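2-oxoglutarate (2OG) and Fe(II)-dependent oxygenase superfamily protein (Arabidopsis thaliana, PDB 6KWA) probably catalyses the irreversible 2-oxoglutarate- and iron-dependent oxidation of the auxin indole-3-acetic acid to inactive 2-oxoindole-3-acetic acid. Local coordinates at residues A[3-8]-A[27-32]. Sequence-based numbering, arbitrary orientation.
Sequences PTIDLE and GCFRVI
Pro3 O accepts a nearly straight hydrogen bond of 2.8 Å from Arg30 N. The proline ring crosses the Phe29 side chain at about a right angle, with CG 4.2 Å from Phe29 CB. Thr4 meets the Arg30 side chain on one face of the sheet. Its OG1, set beside the backbone N (chi1 -66°), takes a long hydrogen bond of 3.3 Å from Arg30 NH1. OG1 lies at the edge of the guanidinium, in its plane. A bend in the arginine chain at chi3 (-85°) brings NH1 back to Thr4, while NH2 bonds to the backbone O of Asp201. A leucine in its place would probably leave Thr4 OG1 and that carbonyl without their guanidinium partner. On the same face, Thr4 CG2 touches Ile32 CG2. Ile5 turns both its N and its O to strand 28-32: N donates to Arg30 O, and O accepts from Ile32 N at 3.1 Å. Its side chain turns to the other face, where CD1 reaches Phe29 CD1 obliquely at 4.0 Å, and the side chain also touches Leu15 and Ile19 of helix 12-25. Asp6 packs its CB against Ile32 CD1. Its OD1 accepts from Glu8 N, forming an Asx turn, and also from Asn33 ND2. Leu7 N closes the backbone pairing on Ile32 O, and its CD1 lies 3.8 Å from Val31 CB. Leu122 and Leu126 of helix 106-133 also touch Leu7. Strands 4-6 and 28-32 thus run parallel, joined through helix 12-25 as a beta-alpha-beta unit. Strand 4-6 is an outermost strand of the larger sheet, and strand 28-32 pairs onward with strand 207-211. The unit belongs to the N-terminal region of the non-haem dioxygenases and adds to the edge of the larger sheet of the double-stranded beta-helix fold, whose other sheet carries His169 and His228 of the magnesium site.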
ATOM      1  N   PRO A   3      -4.904  -0.436 -15.124  1.00 49.37           N
ATOM      2  CA  PRO A   3      -5.487   0.835 -15.528  1.00 43.06           C
ATOM      3  C   PRO A   3      -4.996   1.967 -14.666  1.00 47.44           C
ATOM      4  O   PRO A   3      -4.570   1.792 -13.520  1.00 46.43           O
ATOM      5  CB  PRO A   3      -6.987   0.611 -15.356  1.00 48.64           C
ATOM      6  CG  PRO A   3      -7.101  -0.484 -14.380  1.00 49.00           C
ATOM      7  CD  PRO A   3      -5.921  -1.359 -14.588  1.00 53.29           C
ATOM      8  N   THR A   4      -5.020   3.144 -15.256  1.00 47.35           N
ATOM      9  CA  THR A   4      -4.719   4.346 -14.545  1.00 49.41           C
ATOM     10  C   THR A   4      -6.011   5.103 -14.437  1.00 49.28           C
ATOM     11  O   THR A   4      -6.766   5.154 -15.403  1.00 48.03           O
ATOM     12  CB  THR A   4      -3.659   5.155 -15.234  1.00 51.49           C
ATOM     13  OG1 THR A   4      -2.436   4.414 -15.190  1.00 49.20           O
ATOM     14  CG2 THR A   4      -3.494   6.497 -14.519  1.00 45.95           C
ATOM     15  N   ILE A   5      -6.322   5.535 -13.220  1.00 46.25           N
ATOM     16  CA  ILE A   5      -7.569   6.220 -12.895  1.00 45.79           C
ATOM     17  C   ILE A   5      -7.360   7.662 -12.452  1.00 43.01           C
ATOM     18  O   ILE A   5      -6.593   7.935 -11.533  1.00 42.40           O
ATOM     19  CB  ILE A   5      -8.330   5.419 -11.818  1.00 42.96           C
ATOM     20  CG1 ILE A   5      -8.825   4.139 -12.501  1.00 45.79           C
ATOM     21  CG2 ILE A   5      -9.482   6.212 -11.248  1.00 41.55           C
ATOM     22  CD1 ILE A   5      -9.796   3.335 -11.714  1.00 44.61           C
ATOM     23  N   ASP A   6      -8.054   8.576 -13.121  1.00 50.10           N
ATOM     24  CA  ASP A   6      -7.991  10.021 -12.858  1.00 47.48           C
ATOM     25  C   ASP A   6      -8.968  10.385 -11.757  1.00 47.16           C
ATOM     26  O   ASP A   6     -10.169  10.444 -11.996  1.00 49.35           O
ATOM     27  CB  ASP A   6      -8.320  10.791 -14.154  1.00 53.14           C
ATOM     28  CG  ASP A   6      -8.098  12.318 -14.042  1.00 53.25           C
ATOM     29  OD1 ASP A   6      -7.955  12.875 -12.931  1.00 48.32           O
ATOM     30  OD2 ASP A   6      -8.063  12.963 -15.108  1.00 60.04           O
ATOM     31  N   LEU A   7      -8.456  10.699 -10.567  1.00 47.79           N
ATOM     32  CA  LEU A   7      -9.312  10.980  -9.424  1.00 48.62           C
ATOM     33  C   LEU A   7      -9.963  12.353  -9.537  1.00 51.37           C
ATOM     34  O   LEU A   7     -10.790  12.699  -8.695  1.00 50.08           O
ATOM     35  CB  LEU A   7      -8.512  10.887  -8.117  1.00 44.27           C
ATOM     36  CG  LEU A   7      -7.978   9.479  -7.773  1.00 50.97           C
ATOM     37  CD1 LEU A   7      -7.293   9.463  -6.426  1.00 36.85           C
ATOM     38  CD2 LEU A   7      -9.092   8.425  -7.793  1.00 42.39           C
ATOM     39  N   GLU A   8      -9.607  13.127 -10.572  1.00 51.62           N
ATOM     40  CA  GLU A   8     -10.310  14.407 -10.838  1.00 54.46           C
ATOM     41  C   GLU A   8     -11.378  14.284 -11.940  1.00 58.03           C
ATOM     42  O   GLU A   8     -11.822  15.285 -12.484  1.00 57.71           O
ATOM     43  CB  GLU A   8      -9.347  15.534 -11.208  1.00 52.20           C
ATOM     44  CG  GLU A   8      -8.519  16.037 -10.035  1.00 57.37           C
ATOM     45  CD  GLU A   8      -7.519  17.114 -10.443  1.00 66.87           C
ATOM     46  OE1 GLU A   8      -7.337  17.352 -11.660  1.00 76.42           O
ATOM     47  OE2 GLU A   8      -6.923  17.736  -9.541  1.00 71.79           O
ATOM     48  N   GLY A  27      -7.535  -6.047  -9.515  1.00 41.19           N
ATOM     49  CA  GLY A  27      -7.165  -5.923  -8.120  1.00 42.37           C
ATOM     50  C   GLY A  27      -6.160  -4.819  -7.842  1.00 39.84           C
ATOM     51  O   GLY A  27      -5.640  -4.695  -6.735  1.00 35.25           O
ATOM     52  N   CYS A  28      -5.924  -3.984  -8.842  1.00 35.93           N
ATOM     53  CA  CYS A  28      -5.008  -2.878  -8.677  1.00 42.19           C
ATOM     54  C   CYS A  28      -5.263  -1.821  -9.712  1.00 39.82           C
ATOM     55  O   CYS A  28      -5.884  -2.083 -10.741  1.00 40.85           O
ATOM     56  CB  CYS A  28      -3.552  -3.373  -8.777  1.00 44.02           C
ATOM     57  SG  CYS A  28      -3.200  -4.235 -10.339  1.00 49.40           S
ATOM     58  N   PHE A  29      -4.783  -0.620  -9.433  1.00 39.97           N
ATOM     59  CA  PHE A  29      -4.851   0.466 -10.396  1.00 42.68           C
ATOM     60  C   PHE A  29      -3.935   1.579  -9.967  1.00 40.69           C
ATOM     61  O   PHE A  29      -3.622   1.720  -8.801  1.00 39.07           O
ATOM     62  CB  PHE A  29      -6.287   0.978 -10.578  1.00 38.81           C
ATOM     63  CG  PHE A  29      -6.953   1.410  -9.320  1.00 40.82           C
ATOM     64  CD1 PHE A  29      -6.974   2.745  -8.945  1.00 37.18           C
ATOM     65  CD2 PHE A  29      -7.605   0.478  -8.520  1.00 40.95           C
ATOM     66  CE1 PHE A  29      -7.613   3.139  -7.793  1.00 39.24           C
ATOM     67  CE2 PHE A  29      -8.228   0.866  -7.344  1.00 42.70           C
ATOM     68  CZ  PHE A  29      -8.253   2.210  -6.987  1.00 40.72           C
ATOM     69  N   ARG A  30      -3.577   2.412 -10.926  1.00 39.15           N
ATOM     70  CA  ARG A  30      -2.742   3.563 -10.670  1.00 45.81           C
ATOM     71  C   ARG A  30      -3.687   4.749 -10.482  1.00 45.23           C
ATOM     72  O   ARG A  30      -4.772   4.750 -11.060  1.00 45.51           O
ATOM     73  CB  ARG A  30      -1.798   3.757 -11.868  1.00 49.68           C
ATOM     74  CG  ARG A  30      -0.596   4.676 -11.676  1.00 52.11           C
ATOM     75  CD  ARG A  30       0.275   4.704 -12.973  1.00 56.04           C
ATOM     76  NE  ARG A  30       1.245   3.609 -13.062  1.00 52.62           N
ATOM     77  CZ  ARG A  30       1.226   2.631 -13.969  1.00 59.74           C
ATOM     78  NH1 ARG A  30       0.283   2.580 -14.906  1.00 54.89           N
ATOM     79  NH2 ARG A  30       2.176   1.700 -13.948  1.00 55.51           N
ATOM     80  N   VAL A  31      -3.332   5.716  -9.640  1.00 42.37           N
ATOM     81  CA  VAL A  31      -4.103   6.946  -9.586  1.00 45.11           C
ATOM     82  C   VAL A  31      -3.222   8.135  -9.972  1.00 48.74           C
ATOM     83  O   VAL A  31      -2.020   8.185  -9.662  1.00 43.64           O
ATOM     84  CB  VAL A  31      -4.759   7.204  -8.207  1.00 43.52           C
ATOM     85  CG1 VAL A  31      -5.888   6.194  -7.982  1.00 38.50           C
ATOM     86  CG2 VAL A  31      -3.743   7.172  -7.048  1.00 36.26           C
ATOM     87  N   ILE A  32      -3.835   9.061 -10.708  1.00 49.26           N
ATOM     88  CA  ILE A  32      -3.248  10.358 -11.027  1.00 48.67           C
ATOM     89  C   ILE A  32      -4.194  11.428 -10.527  1.00 49.40           C
ATOM     90  O   ILE A  32      -5.367  11.141 -10.235  1.00 47.61           O
ATOM     91  CB  ILE A  32      -3.044  10.547 -12.539  1.00 48.47           C
ATOM     92  CG1 ILE A  32      -4.373  10.313 -13.272  1.00 49.16           C
ATOM     93  CG2 ILE A  32      -1.962   9.628 -13.057  1.00 51.55           C
ATOM     94  CD1 ILE A  32      -4.325  10.610 -14.760  1.00 57.39           C
TER